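Long-range contacts in transcriptional regulator (Pseudomonas aeruginosa, PDB 3E7Q), which probably binds cis-regulatory DNA as a TetR-family transcriptional repressor, a dimer with a helix-turn-helix head on an all-helical regulatory body: residues Glu64-Val69 with Ala115-Val120; Arg75-Ala80 with Ser93-Ala98; Gln108-Trp113 with Leu173-Gly178; Val144-Ala149 with Phe157-Ala162. All blocks are in the same frame, centred on the assembly; numbering follows the deposited sequence.

Contact 1. Residues Glu64-Val69 with Ala115-Val120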
# COMPACT_ATOMS: atom_id res chain seq x y z
N GLU B 64 5.42 19.70 1.19
CA GLU B 64 4.27 20.58 0.91
C GLU B 64 3.18 19.93 0.04
O GLU B 64 1.98 20.07 0.32
CB GLU B 64 4.68 21.88 0.23
CG GLU B 64 4.91 23.10 1.12
CD GLU B 64 3.72 23.48 2.04
OE1 GLU B 64 2.85 24.33 1.65
OE2 GLU B 64 3.71 22.98 3.18
N ALA B 65 3.59 19.25 -1.03
CA ALA B 65 2.65 18.45 -1.84
C ALA B 65 1.93 17.34 -1.03
O ALA B 65 0.72 17.12 -1.22
CB ALA B 65 3.32 17.86 -3.05
N TYR B 66 2.69 16.64 -0.19
CA TYR B 66 2.19 15.58 0.67
C TYR B 66 1.14 16.15 1.61
O TYR B 66 0.07 15.61 1.72
CB TYR B 66 3.35 14.92 1.48
CG TYR B 66 3.09 13.55 2.16
CD1 TYR B 66 1.89 12.86 2.03
CD2 TYR B 66 4.08 12.94 2.88
CE1 TYR B 66 1.68 11.64 2.64
CE2 TYR B 66 3.90 11.71 3.47
CZ TYR B 66 2.71 11.06 3.35
OH TYR B 66 2.53 9.83 3.97
N LEU B 67 1.43 17.28 2.23
CA LEU B 67 0.50 17.97 3.11
C LEU B 67 -0.79 18.43 2.46
O LEU B 67 -1.87 18.36 3.08
CB LEU B 67 1.18 19.17 3.78
CG LEU B 67 1.75 18.89 5.16
CD1 LEU B 67 2.72 19.99 5.61
CD2 LEU B 67 0.60 18.67 6.22
N ALA B 68 -0.67 18.98 1.25
CA ALA B 68 -1.80 19.37 0.44
C ALA B 68 -2.65 18.14 0.13
O ALA B 68 -3.85 18.20 0.27
CB ALA B 68 -1.35 20.06 -0.86
N VAL B 69 -2.05 17.03 -0.26
CA VAL B 69 -2.81 15.90 -0.77
C VAL B 69 -3.60 15.26 0.40
O VAL B 69 -4.86 15.08 0.31
CB VAL B 69 -1.91 14.89 -1.51
CG1 VAL B 69 -2.55 13.58 -1.63
CG2 VAL B 69 -1.55 15.38 -2.90
N ALA B 115 5.27 7.52 -4.27
CA ALA B 115 6.45 8.34 -4.18
C ALA B 115 6.61 8.93 -2.75
O ALA B 115 7.73 8.95 -2.23
CB ALA B 115 6.43 9.46 -5.27
N PHE B 116 5.51 9.38 -2.14
CA PHE B 116 5.55 9.88 -0.73
C PHE B 116 5.98 8.81 0.28
O PHE B 116 6.80 9.02 1.18
CB PHE B 116 4.17 10.38 -0.30
CG PHE B 116 3.61 11.57 -1.09
CD1 PHE B 116 4.41 12.61 -1.50
CD2 PHE B 116 2.25 11.64 -1.33
CE1 PHE B 116 3.89 13.69 -2.18
CE2 PHE B 116 1.71 12.70 -2.01
CZ PHE B 116 2.57 13.75 -2.45
N TRP B 117 5.38 7.65 0.15
CA TRP B 117 5.68 6.53 0.99
C TRP B 117 7.11 6.05 0.88
O TRP B 117 7.65 5.51 1.82
CB TRP B 117 4.74 5.43 0.62
CG TRP B 117 3.37 5.66 1.02
CD1 TRP B 117 2.94 6.51 2.00
CD2 TRP B 117 2.20 5.02 0.50
NE1 TRP B 117 1.60 6.41 2.12
CE2 TRP B 117 1.12 5.48 1.26
CE3 TRP B 117 1.98 4.07 -0.49
CZ2 TRP B 117 -0.20 5.08 1.01
CZ3 TRP B 117 0.72 3.66 -0.74
CH2 TRP B 117 -0.37 4.15 0.02
N GLY B 118 7.74 6.20 -0.29
CA GLY B 118 9.15 5.84 -0.43
C GLY B 118 10.05 6.86 0.23
O GLY B 118 11.11 6.52 0.72
N ALA B 119 9.65 8.13 0.22
CA ALA B 119 10.37 9.18 0.88
C ALA B 119 10.22 9.13 2.43
O ALA B 119 10.98 9.79 3.11
CB ALA B 119 9.92 10.50 0.35
N VAL B 120 9.21 8.41 2.95
CA VAL B 120 8.91 8.41 4.36
C VAL B 120 10.09 7.85 5.18
O VAL B 120 10.48 8.43 6.19
CB VAL B 120 7.55 7.71 4.70
CG1 VAL B 120 7.52 7.24 6.13
CG2 VAL B 120 6.41 8.63 4.44
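Tyr-66 and Phe-116 lay their rings against each other as an offset stack, the planes only 11° apart and the centroids 4.5 Å from one another. The two side chains slide past each other in opposite directions, and each ring therefore also receives the aliphatic root of its partner. Phe-116 CB stands over the middle of the Tyr-66 ring, a CH-pi contact of 3.8 Å to the ring centroid, while Tyr-66 CA sits over the Phe-116 ring, displaced toward its rim. With CG anti to the backbone nitrogen (chi1 -164°), the tyrosine ring lies along Phe-116, and its hydroxyl end reaches Trp-117 and Val-120.

In TetR-family proteins this is where the long helix that leaves the DNA-binding head enters the regulatory body: helix 58-82 here meets helix 110-120, and the local axes of 64-69 and 115-120 cross at -124° and pass 11.1 Å apart, so that large aromatic side chains bridge the gap. Leu-24 and Leu-27 of helix 12-34 also pack on Phe-116.

Aliphatic contacts complete the packing. Ala-65 CB lies 4.2 Å from Phe-116 CZ, and Val-69 CB approaches CE2 of the same ring at 4.3 Å. Val-120 CG2 touches Tyr-66 CE2.

At the polar end of Tyr-66, OH is 3.9 Å from Trp-117 CD1 at the edge of the indole and is hydrogen-bonded to His-130 ND1 of helix 124-152.

Contact 2. Residues Arg75-Ala80 with Ser93-Ala98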
# COMPACT_ATOMS: atom_id res chain seq x y z
N ARG B 75 -10.28 16.65 4.42
CA ARG B 75 -11.40 17.56 4.28
C ARG B 75 -12.61 16.84 3.75
O ARG B 75 -13.72 17.05 4.22
CB ARG B 75 -11.12 18.72 3.35
CG ARG B 75 -10.53 19.92 4.05
CD ARG B 75 -10.64 21.18 3.14
NE ARG B 75 -9.89 21.07 1.87
CZ ARG B 75 -8.55 21.09 1.75
NH1 ARG B 75 -7.75 21.14 2.83
NH2 ARG B 75 -7.99 20.98 0.55
N LEU B 76 -12.38 16.01 2.76
CA LEU B 76 -13.48 15.35 2.12
C LEU B 76 -14.04 14.29 3.07
O LEU B 76 -15.24 14.13 3.16
CB LEU B 76 -13.06 14.72 0.80
CG LEU B 76 -12.74 15.68 -0.34
CD1 LEU B 76 -12.37 14.83 -1.55
CD2 LEU B 76 -13.92 16.67 -0.65
N LEU B 77 -13.16 13.57 3.77
CA LEU B 77 -13.59 12.51 4.70
C LEU B 77 -14.32 13.08 5.95
O LEU B 77 -15.30 12.50 6.39
CB LEU B 77 -12.44 11.61 5.08
CG LEU B 77 -11.94 10.74 3.90
CD1 LEU B 77 -10.72 9.90 4.26
CD2 LEU B 77 -13.07 9.86 3.31
N ARG B 78 -13.84 14.21 6.48
CA ARG B 78 -14.53 14.90 7.57
C ARG B 78 -15.87 15.38 7.12
O ARG B 78 -16.82 15.31 7.89
CB ARG B 78 -13.77 16.11 8.10
CG ARG B 78 -12.65 15.72 9.05
CD ARG B 78 -11.80 16.92 9.58
NE ARG B 78 -10.75 16.38 10.45
CZ ARG B 78 -9.43 16.49 10.27
NH1 ARG B 78 -8.93 17.22 9.26
NH2 ARG B 78 -8.61 15.88 11.13
N GLY B 79 -15.92 15.90 5.89
CA GLY B 79 -17.16 16.42 5.32
C GLY B 79 -18.23 15.35 5.29
O GLY B 79 -19.38 15.61 5.64
N ALA B 80 -17.84 14.15 4.85
CA ALA B 80 -18.76 13.05 4.67
C ALA B 80 -19.32 12.59 6.04
O ALA B 80 -20.54 12.40 6.16
CB ALA B 80 -18.11 11.93 3.91
N SER B 93 -20.84 4.65 7.03
CA SER B 93 -21.29 4.44 5.64
C SER B 93 -21.02 5.59 4.74
O SER B 93 -20.68 5.38 3.60
CB SER B 93 -22.79 4.13 5.58
OG SER B 93 -23.00 3.05 6.43
N ALA B 94 -21.19 6.80 5.25
CA ALA B 94 -20.87 7.97 4.47
C ALA B 94 -19.35 8.02 4.24
O ALA B 94 -18.94 8.24 3.13
CB ALA B 94 -21.40 9.24 5.14
N PHE B 95 -18.54 7.81 5.28
CA PHE B 95 -17.09 7.64 5.15
C PHE B 95 -16.70 6.64 4.07
O PHE B 95 -15.90 6.95 3.24
CB PHE B 95 -16.47 7.21 6.47
CG PHE B 95 -14.98 7.33 6.55
CD1 PHE B 95 -14.38 8.43 7.20
CD2 PHE B 95 -14.13 6.29 6.09
CE1 PHE B 95 -12.96 8.53 7.30
CE2 PHE B 95 -12.76 6.39 6.19
CZ PHE B 95 -12.18 7.52 6.78
N PHE B 96 -17.29 5.44 4.08
CA PHE B 96 -17.01 4.40 3.07
C PHE B 96 -17.38 4.86 1.67
O PHE B 96 -16.56 4.73 0.75
CB PHE B 96 -17.77 3.09 3.41
CG PHE B 96 -17.42 2.53 4.82
CD1 PHE B 96 -16.13 2.70 5.37
CD2 PHE B 96 -18.37 1.83 5.55
CE1 PHE B 96 -15.85 2.26 6.62
CE2 PHE B 96 -18.08 1.34 6.81
CZ PHE B 96 -16.82 1.54 7.35
N GLU B 97 -18.58 5.39 1.51
CA GLU B 97 -18.99 6.00 0.23
C GLU B 97 -18.03 7.07 -0.28
O GLU B 97 -17.60 7.01 -1.43
CB GLU B 97 -20.41 6.58 0.32
CG GLU B 97 -21.48 5.51 0.50
CD GLU B 97 -21.79 4.71 -0.78
OE1 GLU B 97 -21.35 5.12 -1.90
OE2 GLU B 97 -22.51 3.68 -0.63
N ALA B 98 -17.66 8.02 0.58
CA ALA B 98 -16.65 9.00 0.16
C ALA B 98 -15.34 8.32 -0.26
O ALA B 98 -14.71 8.71 -1.28
CB ALA B 98 -16.40 10.06 1.20
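Leu-77 meets Phe-95 with both of its branches where helix 58-82 runs beside helix 88-99 in the helical regulatory body of this TetR-type protein. The helices run roughly antiparallel, with the local axes of 75-80 and 93-98 at 145° and 8.6 Å apart, a distance that small residues make possible.

Leu-77 CD2 is placed over the centre of the phenylalanine ring, a CH-pi contact of 4.2 Å to the centroid and 10° off the ring normal. The other methyl, CD1, lies 3.8 Å from Phe-95 CZ, so the leucine grips the ring both above its middle and near its far end. Alongside, alanines bring the backbones together: Ala-80 CB rests 3.7 Å from Ala-98 CB, and the latter methyl also meets Leu-77 CD2 at 3.9 Å.

Phe-95 reaches this place because its CG is anti to the backbone nitrogen (chi1 -165°), which swings the ring back toward helix 58-82 although its CB starts out to the side, alongside the facing helix. Further out, Leu-140 and Leu-141 of helix 124-152 and Leu-170 of helix 159-179 pack on the same ring, and Tyr-137 and Leu-104 press on Leu-77. The phenylalanine thus joins four helices of the body.

Where the backbones approach most closely, with the CA atoms of Ala-80 and Ala-94 5.5 Å apart, the methyl CB of Ala-94 lies against Ala-80 O at 3.4 Å.

Contact 3. Residues Gln108-Trp113 with Leu173-Gly178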
# COMPACT_ATOMS: atom_id res chain seq x y z
N GLN B 108 -5.28 8.25 -10.64
CA GLN B 108 -4.19 9.08 -11.12
C GLN B 108 -3.19 9.40 -10.05
O GLN B 108 -2.01 9.51 -10.35
CB GLN B 108 -4.68 10.41 -11.71
CG GLN B 108 -3.53 11.17 -12.44
CD GLN B 108 -4.03 12.25 -13.39
OE1 GLN B 108 -5.17 12.18 -13.91
NE2 GLN B 108 -3.18 13.24 -13.65
N LEU B 109 -3.65 9.55 -8.82
CA LEU B 109 -2.78 9.94 -7.73
C LEU B 109 -1.97 8.79 -7.10
O LEU B 109 -1.11 9.06 -6.25
CB LEU B 109 -3.60 10.62 -6.63
CG LEU B 109 -3.92 12.10 -6.77
CD1 LEU B 109 -4.83 12.51 -5.59
CD2 LEU B 109 -2.68 12.97 -6.84
N LEU B 110 -2.25 7.54 -7.48
CA LEU B 110 -1.58 6.37 -6.89
C LEU B 110 -0.08 6.57 -6.92
O LEU B 110 0.61 6.37 -5.92
CB LEU B 110 -1.95 5.08 -7.63
CG LEU B 110 -1.14 3.81 -7.30
CD1 LEU B 110 -1.54 3.29 -5.97
CD2 LEU B 110 -1.31 2.72 -8.39
N ASP B 111 0.41 7.01 -8.07
CA ASP B 111 1.83 7.24 -8.28
C ASP B 111 2.42 8.23 -7.28
O ASP B 111 3.59 8.09 -6.87
CB ASP B 111 2.10 7.77 -9.71
CG ASP B 111 1.10 7.22 -10.78
OD1 ASP B 111 1.62 6.63 -11.79
OD2 ASP B 111 -0.16 7.41 -10.62
N ALA B 112 1.62 9.25 -6.92
CA ALA B 112 2.03 10.29 -5.99
C ALA B 112 2.20 9.72 -4.57
O ALA B 112 3.22 9.90 -3.95
CB ALA B 112 1.04 11.43 -5.98
N TRP B 113 1.20 8.98 -4.11
CA TRP B 113 1.29 8.30 -2.81
C TRP B 113 2.45 7.31 -2.72
O TRP B 113 3.15 7.25 -1.70
CB TRP B 113 -0.01 7.57 -2.49
CG TRP B 113 -1.04 8.48 -2.21
CD1 TRP B 113 -1.89 9.08 -3.12
CD2 TRP B 113 -1.36 9.02 -0.93
NE1 TRP B 113 -2.73 9.93 -2.47
CE2 TRP B 113 -2.45 9.92 -1.12
CE3 TRP B 113 -0.85 8.82 0.37
CZ2 TRP B 113 -3.05 10.63 -0.06
CZ3 TRP B 113 -1.44 9.52 1.44
CH2 TRP B 113 -2.53 10.42 1.21
N LEU B 173 -7.60 -1.87 0.34
CA LEU B 173 -8.58 -1.79 -0.73
C LEU B 173 -8.34 -0.65 -1.73
O LEU B 173 -8.52 -0.81 -2.93
CB LEU B 173 -9.98 -1.65 -0.12
CG LEU B 173 -10.53 -2.87 0.65
CD1 LEU B 173 -11.77 -2.37 1.16
CD2 LEU B 173 -10.72 -4.16 -0.23
N TRP B 174 -7.93 0.50 -1.22
CA TRP B 174 -7.61 1.62 -2.08
C TRP B 174 -6.43 1.26 -3.00
O TRP B 174 -6.46 1.51 -4.18
CB TRP B 174 -7.33 2.87 -1.23
CG TRP B 174 -7.00 4.04 -2.05
CD1 TRP B 174 -7.87 4.90 -2.65
CD2 TRP B 174 -5.69 4.47 -2.43
NE1 TRP B 174 -7.19 5.83 -3.39
CE2 TRP B 174 -5.84 5.60 -3.24
CE3 TRP B 174 -4.40 3.99 -2.16
CZ2 TRP B 174 -4.76 6.27 -3.78
CZ3 TRP B 174 -3.30 4.67 -2.71
CH2 TRP B 174 -3.48 5.78 -3.50
N LEU B 175 -5.39 0.64 -2.44
CA LEU B 175 -4.21 0.22 -3.16
C LEU B 175 -4.56 -0.82 -4.25
O LEU B 175 -4.16 -0.70 -5.40
CB LEU B 175 -3.14 -0.28 -2.17
CG LEU B 175 -1.81 -0.86 -2.71
CD1 LEU B 175 -0.99 0.23 -3.48
CD2 LEU B 175 -0.99 -1.48 -1.55
N GLU B 176 -5.33 -1.84 -3.89
CA GLU B 176 -5.74 -2.79 -4.90
C GLU B 176 -6.62 -2.23 -6.01
O GLU B 176 -6.50 -2.70 -7.12
CB GLU B 176 -6.39 -4.04 -4.30
CG GLU B 176 -6.64 -5.14 -5.37
CD GLU B 176 -5.55 -5.27 -6.52
OE1 GLU B 176 -4.29 -5.23 -6.26
OE2 GLU B 176 -6.00 -5.44 -7.70
N SER B 177 -7.50 -1.27 -5.72
CA SER B 177 -8.32 -0.63 -6.75
C SER B 177 -7.41 -0.00 -7.75
O SER B 177 -7.63 -0.14 -8.93
CB SER B 177 -9.28 0.46 -6.22
OG SER B 177 -10.15 -0.00 -5.16
N GLY B 178 -6.39 0.71 -7.28
CA GLY B 178 -5.45 1.39 -8.15
C GLY B 178 -4.49 0.46 -8.89
O GLY B 178 -4.22 0.67 -10.05
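Trp-113 and Trp-174 meet as a T-shaped pair, the edge of the Trp-174 six-membered ring directed at the face of the Trp-113 five-membered ring. The planes stand at 69° and these two ring centroids are 5.0 Å apart. The leading atom is Trp-174 CH2, which comes to 3.7 Å from Trp-113 CD1 and also lies near CG and CB of that residue. In the plane of the Trp-113 indole, at its edge, is the carbonyl carbon of Leu-109 from the preceding turn.

The benzo end of Trp-174 serves Leu-110 as well. Its CH2 lies 3.9 Å from Leu-110 CA, and its CZ3 is 4.0 Å from Leu-110 CD1. Trp-174 extends this far because CG is anti to the backbone nitrogen (chi1 180°), which projects the indole out from its helix. At the other end of the ring system, NE1 is satisfied by a hydrogen bond to Leu-104 O, which should fix the rotation of the indole.

Leu-110 divides its two methyls between different partners. CD1 touches Leu-175 CD1 at 4.0 Å, whereas CD2 lies over the backbone of Gly-178, 3.9 Å from its O. The CA atoms of Leu-110 and Gly-178 are 6.4 Å apart, and the bare backbone of the glycine takes the leucine methyl directly.

The contact joins the start of helix 110-120 to the last turns of helix 159-179 in the regulatory body. Trp-113 continues onto Tyr-66, Val-69 and Thr-70 of helix 58-82, while Leu-175 packs on Trp-117 of the second subunit, placing this seam beside the dimer interface.

Contact 4. Residues Val144-Ala149 with Phe157-Ala162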
# COMPACT_ATOMS: atom_id res chain seq x y z
N VAL B 144 -15.74 7.83 15.74
CA VAL B 144 -16.99 7.18 15.34
C VAL B 144 -17.08 5.70 15.83
O VAL B 144 -18.16 5.23 16.14
CB VAL B 144 -17.39 7.44 13.82
CG1 VAL B 144 -16.29 7.38 12.90
CG2 VAL B 144 -18.50 6.48 13.38
N LEU B 145 -15.96 5.00 15.96
CA LEU B 145 -15.94 3.66 16.52
C LEU B 145 -16.28 3.67 18.00
O LEU B 145 -16.90 2.73 18.48
CB LEU B 145 -14.63 2.99 16.26
CG LEU B 145 -14.40 2.66 14.79
CD1 LEU B 145 -12.97 2.23 14.60
CD2 LEU B 145 -15.40 1.59 14.37
N ARG B 146 -15.93 4.77 18.68
CA ARG B 146 -16.36 5.00 20.05
C ARG B 146 -17.81 5.29 20.19
O ARG B 146 -18.41 4.81 21.13
CB ARG B 146 -15.64 6.16 20.65
CG ARG B 146 -14.24 5.76 20.96
CD ARG B 146 -13.58 6.73 21.86
NE ARG B 146 -12.33 6.12 22.20
CZ ARG B 146 -11.22 6.79 22.39
NH1 ARG B 146 -11.22 8.12 22.27
NH2 ARG B 146 -10.10 6.12 22.67
N GLN B 147 -18.35 6.10 19.30
CA GLN B 147 -19.81 6.28 19.21
C GLN B 147 -20.50 4.94 19.00
O GLN B 147 -21.40 4.59 19.74
CB GLN B 147 -20.12 7.23 18.04
CG GLN B 147 -21.40 7.93 18.17
CD GLN B 147 -21.84 8.66 16.91
OE1 GLN B 147 -21.11 8.78 15.94
NE2 GLN B 147 -23.04 9.15 16.94
N LEU B 148 -20.02 4.17 18.04
CA LEU B 148 -20.49 2.81 17.81
C LEU B 148 -20.50 1.92 19.04
O LEU B 148 -21.50 1.24 19.31
CB LEU B 148 -19.72 2.09 16.70
CG LEU B 148 -20.32 0.83 16.06
CD1 LEU B 148 -21.66 1.12 15.37
CD2 LEU B 148 -19.33 0.27 15.04
N ALA B 149 -19.38 1.93 19.75
CA ALA B 149 -19.22 1.18 20.98
C ALA B 149 -20.20 1.61 22.09
O ALA B 149 -20.77 0.75 22.79
CB ALA B 149 -17.76 1.33 21.47
N PHE B 157 -13.71 -1.56 24.73
CA PHE B 157 -13.44 -1.64 23.38
C PHE B 157 -12.19 -0.81 23.21
O PHE B 157 -12.12 0.31 23.69
CB PHE B 157 -14.62 -1.03 22.62
CG PHE B 157 -14.47 -1.14 21.15
CD1 PHE B 157 -14.22 -2.39 20.57
CD2 PHE B 157 -14.50 -0.03 20.36
CE1 PHE B 157 -14.07 -2.50 19.21
CE2 PHE B 157 -14.40 -0.17 19.01
CZ PHE B 157 -14.19 -1.41 18.45
N ASP B 158 -11.21 -1.38 22.51
CA ASP B 158 -10.00 -0.65 22.13
C ASP B 158 -10.31 -0.16 20.74
O ASP B 158 -10.04 -0.84 19.75
CB ASP B 158 -8.79 -1.57 22.24
CG ASP B 158 -7.46 -0.88 21.89
OD1 ASP B 158 -7.39 0.27 21.43
OD2 ASP B 158 -6.45 -1.58 22.05
N ALA B 159 -10.95 1.02 20.73
CA ALA B 159 -11.30 1.76 19.55
C ALA B 159 -10.06 2.20 18.79
O ALA B 159 -10.12 2.30 17.58
CB ALA B 159 -12.26 3.00 19.90
N GLU B 160 -8.92 2.37 19.46
CA GLU B 160 -7.64 2.69 18.79
C GLU B 160 -7.13 1.55 17.89
O GLU B 160 -6.76 1.76 16.71
CB GLU B 160 -6.57 3.06 19.84
CG GLU B 160 -6.86 4.32 20.67
CD GLU B 160 -5.84 4.51 21.83
OE1 GLU B 160 -4.63 4.19 21.64
OE2 GLU B 160 -6.23 5.00 22.94
N LEU B 161 -7.15 0.33 18.43
CA LEU B 161 -6.77 -0.82 17.68
C LEU B 161 -7.73 -1.15 16.59
O LEU B 161 -7.28 -1.45 15.47
CB LEU B 161 -6.51 -2.01 18.60
CG LEU B 161 -5.69 -3.16 18.02
CD1 LEU B 161 -4.20 -2.75 17.75
CD2 LEU B 161 -5.84 -4.33 18.92
N ALA B 162 -9.04 -1.02 16.88
CA ALA B 162 -10.11 -1.13 15.89
C ALA B 162 -9.90 -0.15 14.73
O ALA B 162 -10.09 -0.49 13.57
CB ALA B 162 -11.49 -0.96 16.56
O HOH W 1 -9.83 3.25 22.94
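Leu-145 and Ala-149, one helical turn apart, form with Phe-157, Ala-159 and Ala-162 the apolar centre of this contact. Ala-149 CB lies 3.7 Å from Phe-157 CD2, and Leu-145 CB is 4.2 Å from CE2 of the same ring. Further along, Leu-145 CD1 reaches Ala-162 CB at 4.0 Å. Phe-157 holds its CG anti to the backbone nitrogen (chi1 -177°), bringing the CD2 and CE2 atoms against Ala-149 and Leu-145. Trp-154 meets that ring edge-to-face, and Leu-200 of helix 186-204 packs on it too.

The segments belong to a helical hairpin: helix 124-152 ends, a short connection turns the chain, and helix 159-179 begins. Asp-158 occupies the N-cap of the second helix, its OD1 accepting from Leu-161 N at 3.0 Å, with the donor well above the carboxylate plane.

Outward, Arg-146 lays the aliphatic part of its chain over Ala-159, CG to CB 3.6 Å. Its guanidinium continues to a water, which accepts from Arg-146 NH2 at 2.9 Å in the guanidinium plane and more weakly from Ala-159 N. Glu-160 OE2 stands 4.0 Å from the same NH2, the two charges near each other but beyond a salt bridge.

Cohesion between the segments therefore rests on the apolar side chains, with the arginine adding a water-mediated link to the first turn of the second helix and, probably, a modest electrostatic attraction to Glu-160.

From the predicted N-terminal DNA-binding head the chain enters helix 58-82, which supplies the first segments of contacts 1 and 2. Contact 2 closes first, a short loop back from helix 88-99 that lies wholly within the longer one closed by contact 1 at helix 110-120. Contact 3 opens on that same helix before contact 1 has closed, so the two cross; they touch where Trp-113 meets Tyr-66 and Val-69 and where Trp-174 meets Trp-117, and both reach the second subunit. Contact 4, the hairpin of helices 124-152 and 159-179, falls inside the span of contact 3, the centres of the two contacts about 27 Å apart. Together they tie the helix leaving the head to the dimerising body and its distal end.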